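Local coordinates for protein ferric-chelate reductase (NAD(P)H) (Archaeoglobus fulgidus, PDB 1I0R) that reduces ferric iron bound in a variety of siderophore chelators with NADH or NADPH, releasing ferrous iron, and works as a flavin-dependent homodimer, at residues A109-V118 / F129-K140; I15-C25 / Y95-V105. All coordinates share one frame; numbering follows the deposited sequence.

Contact 1. Residues A109-V118 / F129-K140; sequences AVAVIEAKVV and FVGEAVDAEVLK
The carboxylates of Glu114 and Asp135 lie on the same face of the two-stranded pairing, their planes 38° apart and their nearest oxygens, OE1 of Glu114 and OD1 of Asp135, separated by 4.5 Å. A chi1 of 179° swings Glu114 CG away from the backbone N and past Val134 CG2 at 3.6 Å, and the extended remainder of the chain carries OE2 to the hydroxyl of Thr100. The Glu137 side chain runs alongside Val112, with its CG 3.3 Å from Val112 CG2, and its carboxylate forms a salt bridge with Lys96. Near the other end, Val117 CG2 approaches the Phe129 ring obliquely, 4.4 Å from its CD2, while Val44, Leu46 and His53 also touch that ring. The face bearing Ile113, Ala133 and Ala136 packs against Phe6 of the second subunit. Where the register slips by one residue, Glu114 O accepts Val134 N at 2.8 Å and Asp135 N more weakly at 3.5 Å. Val110 O is gripped twice too, by the amides of Leu139 and Lys140, both from one face of its carbonyl plane. This is a long antiparallel hairpin interrupted by a classic beta bulge, within the six-stranded barrel of an FMN-binding flavin reductase-like domain.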
loop_
_atom_site.group_PDB
_atom_site.type_symbol
_atom_site.label_atom_id
_atom_site.label_comp_id
_atom_site.label_asym_id
_atom_site.label_seq_id
_atom_site.Cartn_x
_atom_site.Cartn_y
_atom_site.Cartn_z
ATOM N N ALA B 109 0.049 -15.900 -10.968
ATOM C CA ALA B 109 -0.677 -14.666 -10.691
ATOM C C ALA B 109 -2.146 -14.876 -10.430
ATOM O O ALA B 109 -2.837 -15.571 -11.186
ATOM C CB ALA B 109 -0.495 -13.690 -11.846
ATOM N N VAL B 110 -2.639 -14.265 -9.355
ATOM C CA VAL B 110 -4.046 -14.365 -9.014
ATOM C C VAL B 110 -4.794 -13.371 -9.910
ATOM O O VAL B 110 -5.956 -13.581 -10.262
ATOM C CB VAL B 110 -4.274 -14.032 -7.515
ATOM C CG1 VAL B 110 -5.773 -14.066 -7.178
ATOM C CG2 VAL B 110 -3.497 -15.018 -6.640
ATOM N N ALA B 111 -4.110 -12.291 -10.293
ATOM C CA ALA B 111 -4.680 -11.268 -11.160
ATOM C C ALA B 111 -3.574 -10.470 -11.853
ATOM O O ALA B 111 -2.429 -10.475 -11.405
ATOM C CB ALA B 111 -5.557 -10.301 -10.342
ATOM N N VAL B 112 -3.923 -9.813 -12.952
ATOM C CA VAL B 112 -3.003 -8.949 -13.682
ATOM C C VAL B 112 -3.709 -7.647 -13.997
ATOM O O VAL B 112 -4.926 -7.622 -14.230
ATOM C CB VAL B 112 -2.467 -9.587 -15.003
ATOM C CG1 VAL B 112 -1.509 -10.715 -14.663
ATOM C CG2 VAL B 112 -3.618 -10.094 -15.876
ATOM N N ILE B 113 -2.946 -6.556 -13.972
ATOM C CA ILE B 113 -3.468 -5.232 -14.249
ATOM C C ILE B 113 -2.530 -4.561 -15.225
ATOM O O ILE B 113 -1.313 -4.720 -15.119
ATOM C CB ILE B 113 -3.507 -4.399 -12.933
ATOM C CG1 ILE B 113 -4.404 -5.109 -11.918
ATOM C CG2 ILE B 113 -3.934 -2.975 -13.209
ATOM C CD1 ILE B 113 -4.272 -4.540 -10.500
ATOM N N GLU B 114 -3.098 -3.831 -16.183
ATOM C CA GLU B 114 -2.311 -3.109 -17.171
ATOM C C GLU B 114 -2.642 -1.633 -16.979
ATOM O O GLU B 114 -3.819 -1.278 -16.791
ATOM C CB GLU B 114 -2.696 -3.597 -18.575
ATOM C CG GLU B 114 -1.974 -2.932 -19.706
ATOM C CD GLU B 114 -2.332 -3.555 -21.056
ATOM O OE1 GLU B 114 -3.402 -4.196 -21.161
ATOM O OE2 GLU B 114 -1.540 -3.386 -22.000
ATOM N N ALA B 115 -1.624 -0.769 -17.006
ATOM C CA ALA B 115 -1.855 0.668 -16.796
ATOM C C ALA B 115 -1.006 1.592 -17.667
ATOM O O ALA B 115 0.103 1.231 -18.056
ATOM C CB ALA B 115 -1.618 1.015 -15.286
ATOM N N LYS B 116 -1.540 2.768 -18.009
ATOM C CA LYS B 116 -0.763 3.753 -18.763
ATOM C C LYS B 116 -0.421 4.861 -17.752
ATOM O O LYS B 116 -1.296 5.292 -16.991
ATOM C CB LYS B 116 -1.538 4.353 -19.958
ATOM C CG LYS B 116 -2.767 5.163 -19.582
ATOM C CD LYS B 116 -3.347 5.926 -20.775
ATOM C CE LYS B 116 -4.381 6.972 -20.295
ATOM N NZ LYS B 116 -5.035 7.725 -21.424
ATOM N N VAL B 117 0.839 5.276 -17.728
ATOM C CA VAL B 117 1.293 6.323 -16.807
ATOM C C VAL B 117 0.684 7.676 -17.123
ATOM O O VAL B 117 0.793 8.176 -18.256
ATOM C CB VAL B 117 2.843 6.474 -16.817
ATOM C CG1 VAL B 117 3.266 7.657 -15.877
ATOM C CG2 VAL B 117 3.497 5.158 -16.381
ATOM N N VAL B 118 0.068 8.293 -16.117
ATOM C CA VAL B 118 -0.544 9.600 -16.300
ATOM C C VAL B 118 0.137 10.655 -15.440
ATOM O O VAL B 118 -0.121 11.837 -15.607
ATOM C CB VAL B 118 -2.058 9.586 -15.970
ATOM C CG1 VAL B 118 -2.811 8.736 -17.007
ATOM C CG2 VAL B 118 -2.278 9.049 -14.558
ATOM N N PHE B 129 5.039 6.060 -9.824
ATOM C CA PHE B 129 4.351 6.210 -11.099
ATOM C C PHE B 129 2.868 6.032 -10.874
ATOM O O PHE B 129 2.473 5.074 -10.228
ATOM C CB PHE B 129 4.826 5.142 -12.113
ATOM C CG PHE B 129 6.268 5.280 -12.508
ATOM C CD1 PHE B 129 7.258 4.547 -11.855
ATOM C CD2 PHE B 129 6.629 6.163 -13.522
ATOM C CE1 PHE B 129 8.620 4.689 -12.210
ATOM C CE2 PHE B 129 7.977 6.320 -13.888
ATOM C CZ PHE B 129 8.967 5.586 -13.234
ATOM N N VAL B 130 2.064 6.968 -11.364
ATOM C CA VAL B 130 0.621 6.854 -11.229
ATOM C C VAL B 130 0.074 6.415 -12.580
ATOM O O VAL B 130 0.220 7.115 -13.583
ATOM C CB VAL B 130 -0.016 8.193 -10.843
ATOM C CG1 VAL B 130 -1.554 8.023 -10.704
ATOM C CG2 VAL B 130 0.564 8.657 -9.500
ATOM N N GLY B 131 -0.532 5.239 -12.606
ATOM C CA GLY B 131 -1.076 4.768 -13.866
ATOM C C GLY B 131 -2.582 4.632 -13.890
ATOM O O GLY B 131 -3.215 4.251 -12.900
ATOM N N GLU B 132 -3.181 4.924 -15.036
ATOM C CA GLU B 132 -4.613 4.755 -15.163
ATOM C C GLU B 132 -4.794 3.314 -15.650
ATOM O O GLU B 132 -4.179 2.927 -16.638
ATOM C CB GLU B 132 -5.174 5.748 -16.180
ATOM C CG GLU B 132 -6.682 5.764 -16.192
ATOM C CD GLU B 132 -7.271 6.864 -17.077
ATOM O OE1 GLU B 132 -6.836 8.042 -16.975
ATOM O OE2 GLU B 132 -8.185 6.541 -17.865
ATOM N N ALA B 133 -5.600 2.521 -14.956
ATOM C CA ALA B 133 -5.814 1.123 -15.347
ATOM C C ALA B 133 -6.558 1.044 -16.678
ATOM O O ALA B 133 -7.593 1.689 -16.858
ATOM C CB ALA B 133 -6.593 0.381 -14.252
ATOM N N VAL B 134 -6.022 0.261 -17.611
ATOM C CA VAL B 134 -6.682 0.111 -18.917
ATOM C C VAL B 134 -7.242 -1.297 -19.131
ATOM O O VAL B 134 -8.051 -1.506 -20.034
ATOM C CB VAL B 134 -5.748 0.514 -20.073
ATOM C CG1 VAL B 134 -5.487 2.019 -20.003
ATOM C CG2 VAL B 134 -4.434 -0.257 -20.011
ATOM N N ASP B 135 -6.787 -2.258 -18.334
ATOM C CA ASP B 135 -7.326 -3.622 -18.353
ATOM C C ASP B 135 -6.968 -4.271 -17.033
ATOM O O ASP B 135 -6.034 -3.832 -16.346
ATOM C CB ASP B 135 -6.764 -4.479 -19.501
ATOM C CG ASP B 135 -7.638 -5.713 -19.788
ATOM O OD1 ASP B 135 -7.188 -6.601 -20.556
ATOM O OD2 ASP B 135 -8.777 -5.803 -19.258
ATOM N N ALA B 136 -7.715 -5.300 -16.659
ATOM C CA ALA B 136 -7.455 -6.002 -15.426
ATOM C C ALA B 136 -8.285 -7.266 -15.453
ATOM O O ALA B 136 -9.431 -7.252 -15.925
ATOM C CB ALA B 136 -7.849 -5.131 -14.231
ATOM N N GLU B 137 -7.715 -8.358 -14.963
ATOM C CA GLU B 137 -8.436 -9.618 -14.932
ATOM C C GLU B 137 -8.029 -10.517 -13.774
ATOM O O GLU B 137 -6.871 -10.501 -13.327
ATOM C CB GLU B 137 -8.244 -10.355 -16.260
ATOM C CG GLU B 137 -6.808 -10.729 -16.599
ATOM C CD GLU B 137 -6.684 -11.263 -18.026
ATOM O OE1 GLU B 137 -6.190 -10.525 -18.914
ATOM O OE2 GLU B 137 -7.107 -12.418 -18.254
ATOM N N VAL B 138 -8.996 -11.270 -13.262
ATOM C CA VAL B 138 -8.725 -12.214 -12.190
ATOM C C VAL B 138 -8.426 -13.507 -12.938
ATOM O O VAL B 138 -9.200 -13.908 -13.807
ATOM C CB VAL B 138 -9.941 -12.407 -11.272
ATOM C CG1 VAL B 138 -9.633 -13.483 -10.242
ATOM C CG2 VAL B 138 -10.275 -11.087 -10.569
ATOM N N LEU B 139 -7.306 -14.145 -12.612
ATOM C CA LEU B 139 -6.877 -15.364 -13.303
ATOM C C LEU B 139 -7.035 -16.656 -12.513
ATOM O O LEU B 139 -7.200 -17.738 -13.094
ATOM C CB LEU B 139 -5.407 -15.233 -13.695
ATOM C CG LEU B 139 -5.015 -13.993 -14.495
ATOM C CD1 LEU B 139 -3.494 -13.920 -14.590
ATOM C CD2 LEU B 139 -5.663 -14.037 -15.875
ATOM N N LYS B 140 -6.962 -16.552 -11.195
ATOM C CA LYS B 140 -7.052 -17.726 -10.341
ATOM C C LYS B 140 -7.846 -17.456 -9.083
ATOM O O LYS B 140 -7.997 -16.314 -8.641
ATOM C CB LYS B 140 -5.656 -18.191 -9.918
ATOM C CG LYS B 140 -4.654 -18.388 -11.044
ATOM C CD LYS B 140 -3.222 -18.441 -10.483
ATOM C CE LYS B 140 -3.000 -19.595 -9.504
ATOM N NZ LYS B 140 -2.749 -20.904 -10.182
#

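Contact 2. Residues I15-C25 / Y95-V105; sequences IVTSESNGRKC and YKTGKTGVPLV
Strands 15-20 and 103-105 run nearly antiparallel (159°) with axes 6.6 Å apart at closest, and no backbone-to-backbone hydrogen bond joins them; side-chain packing, a hydroxyl on a carbonyl and a water do. Two beta hairpins meet here: 15-25, which turns through a type I' turn from Ser20 to Arg23 and belongs to the barrel, and 95-105, a small two-stranded hairpin laid against it. The central grip is Thr17, whose OG1 donates to Pro103 O at 2.6 Å, nearly along the C=O axis. With chi1 at 55°, the hydroxyl sits between the backbone N and the carbonyl carbon and CG2 is placed to meet Val105 CG2. Thr17 OG1 also accepts from a water, whose O is 3.0 Å away, and that water in turn accepts from Val105 N, so one bridged and one direct bond hold the second strand. A valine in place of Thr17 would probably leave Pro103 O without its hydroxyl donor and the bridging water with one anchor fewer. The Pro103 ring lies across one side of the barrel hairpin, touching both strands: its CD lies 3.4 Å from Ser18 O, while its CB meets Lys24 CD at 3.8 Å. The bend at chi3 brings Lys24 CE to 3.4 Å from Tyr95 OH, oblique to the phenol ring, and beyond a further bend the amine forms a salt bridge with Glu86. Nearer the turn, Glu19 CB rests against Gly101 O. At the far end Ile15 and Val105 cross at about a right angle, with Ile15 CD1 3.8 Å from Val105 CG1.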
loop_
_atom_site.group_PDB
_atom_site.type_symbol
_atom_site.label_atom_id
_atom_site.label_comp_id
_atom_site.label_asym_id
_atom_site.label_seq_id
_atom_site.Cartn_x
_atom_site.Cartn_y
_atom_site.Cartn_z
ATOM N N ILE B 15 4.867 -8.585 -9.251
ATOM C CA ILE B 15 5.875 -8.469 -10.279
ATOM C C ILE B 15 5.389 -7.236 -11.035
ATOM O O ILE B 15 4.202 -7.165 -11.421
ATOM C CB ILE B 15 5.876 -9.613 -11.317
ATOM C CG1 ILE B 15 6.035 -10.981 -10.671
ATOM C CG2 ILE B 15 7.030 -9.346 -12.314
ATOM C CD1 ILE B 15 6.051 -12.122 -11.730
ATOM N N VAL B 16 6.267 -6.252 -11.226
ATOM C CA VAL B 16 5.915 -5.051 -11.996
ATOM C C VAL B 16 6.696 -5.168 -13.311
ATOM O O VAL B 16 7.921 -5.360 -13.298
ATOM C CB VAL B 16 6.292 -3.739 -11.252
ATOM C CG1 VAL B 16 6.003 -2.517 -12.131
ATOM C CG2 VAL B 16 5.469 -3.639 -9.937
ATOM N N THR B 17 5.988 -5.053 -14.439
ATOM C CA THR B 17 6.630 -5.221 -15.746
ATOM C C THR B 17 6.499 -4.034 -16.686
ATOM O O THR B 17 5.618 -3.183 -16.534
ATOM C CB THR B 17 6.044 -6.456 -16.465
ATOM O OG1 THR B 17 4.618 -6.320 -16.551
ATOM C CG2 THR B 17 6.380 -7.738 -15.717
ATOM N N SER B 18 7.396 -3.963 -17.674
ATOM C CA SER B 18 7.328 -2.896 -18.655
ATOM C C SER B 18 8.163 -3.361 -19.832
ATOM O O SER B 18 8.654 -4.478 -19.821
ATOM C CB SER B 18 7.882 -1.580 -18.101
ATOM O OG SER B 18 7.527 -0.507 -18.945
ATOM N N GLU B 19 8.286 -2.521 -20.848
ATOM C CA GLU B 19 9.075 -2.882 -22.022
ATOM C C GLU B 19 9.649 -1.615 -22.592
ATOM O O GLU B 19 8.949 -0.610 -22.725
ATOM C CB GLU B 19 8.190 -3.578 -23.064
ATOM C CG GLU B 19 8.814 -3.747 -24.457
ATOM C CD GLU B 19 8.951 -2.425 -25.208
ATOM O OE1 GLU B 19 8.140 -1.496 -24.940
ATOM O OE2 GLU B 19 9.854 -2.320 -26.071
ATOM N N SER B 20 10.926 -1.655 -22.933
ATOM C CA SER B 20 11.553 -0.481 -23.503
ATOM C C SER B 20 12.583 -0.898 -24.538
ATOM O O SER B 20 13.349 -1.827 -24.308
ATOM C CB SER B 20 12.226 0.335 -22.397
ATOM O OG SER B 20 12.578 1.619 -22.869
ATOM N N ASN B 21 12.582 -0.228 -25.683
ATOM C CA ASN B 21 13.560 -0.546 -26.724
ATOM C C ASN B 21 13.502 -2.028 -27.086
ATOM O O ASN B 21 14.538 -2.698 -27.178
ATOM C CB ASN B 21 14.960 -0.191 -26.221
ATOM C CG ASN B 21 15.101 1.281 -25.883
ATOM O OD1 ASN B 21 15.859 1.660 -24.983
ATOM N ND2 ASN B 21 14.376 2.126 -26.612
ATOM N N GLY B 22 12.290 -2.540 -27.268
ATOM C CA GLY B 22 12.121 -3.939 -27.620
ATOM C C GLY B 22 12.680 -4.920 -26.606
ATOM O O GLY B 22 13.035 -6.048 -26.956
ATOM N N ARG B 23 12.762 -4.500 -25.347
ATOM C CA ARG B 23 13.273 -5.364 -24.291
ATOM C C ARG B 23 12.312 -5.402 -23.108
ATOM O O ARG B 23 11.999 -4.363 -22.535
ATOM C CB ARG B 23 14.631 -4.864 -23.811
ATOM C CG ARG B 23 15.224 -5.686 -22.686
ATOM C CD ARG B 23 16.655 -5.272 -22.376
ATOM N NE ARG B 23 17.557 -5.476 -23.513
ATOM C CZ ARG B 23 17.694 -4.637 -24.542
ATOM N NH1 ARG B 23 16.988 -3.511 -24.600
ATOM N NH2 ARG B 23 18.548 -4.923 -25.519
ATOM N N LYS B 24 11.855 -6.603 -22.767
ATOM C CA LYS B 24 10.937 -6.803 -21.641
ATOM C C LYS B 24 11.711 -6.623 -20.342
ATOM O O LYS B 24 12.873 -7.026 -20.250
ATOM C CB LYS B 24 10.340 -8.215 -21.667
ATOM C CG LYS B 24 9.475 -8.529 -22.902
ATOM C CD LYS B 24 8.803 -9.907 -22.827
ATOM C CE LYS B 24 9.800 -11.071 -22.801
ATOM N NZ LYS B 24 10.625 -11.168 -24.030
ATOM N N CYS B 25 11.062 -6.019 -19.342
ATOM C CA CYS B 25 11.682 -5.809 -18.032
ATOM C C CYS B 25 10.681 -6.182 -16.947
ATOM O O CYS B 25 9.472 -6.155 -17.172
ATOM C CB CYS B 25 12.066 -4.350 -17.818
ATOM S SG CYS B 25 13.354 -3.673 -18.905
ATOM N N TYR B 95 3.322 -15.676 -20.105
ATOM C CA TYR B 95 2.920 -14.267 -20.162
ATOM C C TYR B 95 2.259 -13.965 -21.498
ATOM O O TYR B 95 2.263 -14.800 -22.410
ATOM C CB TYR B 95 4.139 -13.345 -19.971
ATOM C CG TYR B 95 5.049 -13.225 -21.185
ATOM C CD1 TYR B 95 4.837 -12.228 -22.132
ATOM C CD2 TYR B 95 6.108 -14.116 -21.387
ATOM C CE1 TYR B 95 5.654 -12.113 -23.259
ATOM C CE2 TYR B 95 6.937 -14.012 -22.519
ATOM C CZ TYR B 95 6.697 -13.008 -23.446
ATOM O OH TYR B 95 7.477 -12.896 -24.581
ATOM N N LYS B 96 1.693 -12.770 -21.610
ATOM C CA LYS B 96 1.054 -12.334 -22.839
ATOM C C LYS B 96 1.332 -10.847 -22.971
ATOM O O LYS B 96 1.816 -10.209 -22.027
ATOM C CB LYS B 96 -0.458 -12.604 -22.794
ATOM C CG LYS B 96 -1.199 -11.868 -21.697
ATOM C CD LYS B 96 -2.637 -12.316 -21.642
ATOM C CE LYS B 96 -3.443 -11.491 -20.658
ATOM N NZ LYS B 96 -4.863 -11.961 -20.608
ATOM N N THR B 97 1.059 -10.284 -24.132
ATOM C CA THR B 97 1.313 -8.864 -24.306
ATOM C C THR B 97 0.035 -8.053 -24.479
ATOM O O THR B 97 -0.804 -8.339 -25.344
ATOM C CB THR B 97 2.239 -8.619 -25.510
ATOM O OG1 THR B 97 3.467 -9.329 -25.314
ATOM C CG2 THR B 97 2.525 -7.136 -25.678
ATOM N N GLY B 98 -0.105 -7.022 -23.642
ATOM C CA GLY B 98 -1.282 -6.177 -23.704
ATOM C C GLY B 98 -1.220 -5.116 -24.787
ATOM O O GLY B 98 -0.179 -4.927 -25.413
ATOM N N LYS B 99 -2.334 -4.415 -24.988
ATOM C CA LYS B 99 -2.404 -3.353 -25.992
ATOM C C LYS B 99 -1.352 -2.258 -25.752
ATOM O O LYS B 99 -0.872 -1.632 -26.696
ATOM C CB LYS B 99 -3.808 -2.736 -26.020
ATOM C CG LYS B 99 -4.883 -3.663 -26.561
ATOM C CD LYS B 99 -6.258 -2.985 -26.641
ATOM C CE LYS B 99 -7.267 -3.929 -27.292
ATOM N NZ LYS B 99 -8.665 -3.392 -27.328
ATOM N N THR B 100 -0.979 -2.036 -24.492
ATOM C CA THR B 100 0.023 -1.013 -24.184
ATOM C C THR B 100 1.435 -1.449 -24.538
ATOM O O THR B 100 2.355 -0.630 -24.517
ATOM C CB THR B 100 0.067 -0.662 -22.693
ATOM O OG1 THR B 100 0.617 -1.779 -21.982
ATOM C CG2 THR B 100 -1.301 -0.322 -22.165
ATOM N N GLY B 101 1.615 -2.733 -24.840
ATOM C CA GLY B 101 2.929 -3.234 -25.184
ATOM C C GLY B 101 3.683 -3.885 -24.041
ATOM O O GLY B 101 4.748 -4.469 -24.243
ATOM N N VAL B 102 3.152 -3.792 -22.824
ATOM C CA VAL B 102 3.879 -4.416 -21.723
ATOM C C VAL B 102 3.610 -5.915 -21.597
ATOM O O VAL B 102 2.540 -6.399 -21.958
ATOM C CB VAL B 102 3.548 -3.753 -20.366
ATOM C CG1 VAL B 102 3.717 -2.247 -20.473
ATOM C CG2 VAL B 102 2.149 -4.106 -19.940
ATOM N N PRO B 103 4.597 -6.673 -21.099
ATOM C CA PRO B 103 4.394 -8.106 -20.935
ATOM C C PRO B 103 3.618 -8.320 -19.631
ATOM O O PRO B 103 4.045 -7.844 -18.574
ATOM C CB PRO B 103 5.825 -8.652 -20.858
ATOM C CG PRO B 103 6.565 -7.565 -20.205
ATOM C CD PRO B 103 6.000 -6.301 -20.838
ATOM N N LEU B 104 2.481 -9.000 -19.695
ATOM C CA LEU B 104 1.688 -9.275 -18.496
ATOM C C LEU B 104 1.974 -10.708 -18.083
ATOM O O LEU B 104 1.549 -11.658 -18.767
ATOM C CB LEU B 104 0.195 -9.106 -18.794
ATOM C CG LEU B 104 -0.134 -7.698 -19.296
ATOM C CD1 LEU B 104 -1.482 -7.687 -20.034
ATOM C CD2 LEU B 104 -0.127 -6.738 -18.083
ATOM N N VAL B 105 2.707 -10.871 -16.973
ATOM C CA VAL B 105 3.048 -12.208 -16.490
ATOM C C VAL B 105 1.853 -12.861 -15.803
ATOM O O VAL B 105 1.349 -12.358 -14.792
ATOM C CB VAL B 105 4.244 -12.166 -15.514
ATOM C CG1 VAL B 105 4.524 -13.555 -14.957
ATOM C CG2 VAL B 105 5.478 -11.644 -16.227
HETATM O O HOH W 1 2.818 -8.424 -15.391
#

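From the N terminus, the chain first forms the hairpin 15-25, then continues along 23-37, through strand 40-47, helix 51-59, strand 61-67 and helices 73-78 and 86-90, before 95-105 returns to that hairpin and closes contact 2, a loop of 69 intervening residues. Contact 1 follows in series: strand 109-122 starts soon after 103-105, and 129-140 comes back across only ten residues. The two loops therefore neither nest nor cross. Strand 61-67 links them within the barrel, pairing with strand 14-20 on one side and 109-122 on the other. Polar side chains of contact 1 also reach directly to the small hairpin of contact 2, fastening it to the barrel a second time.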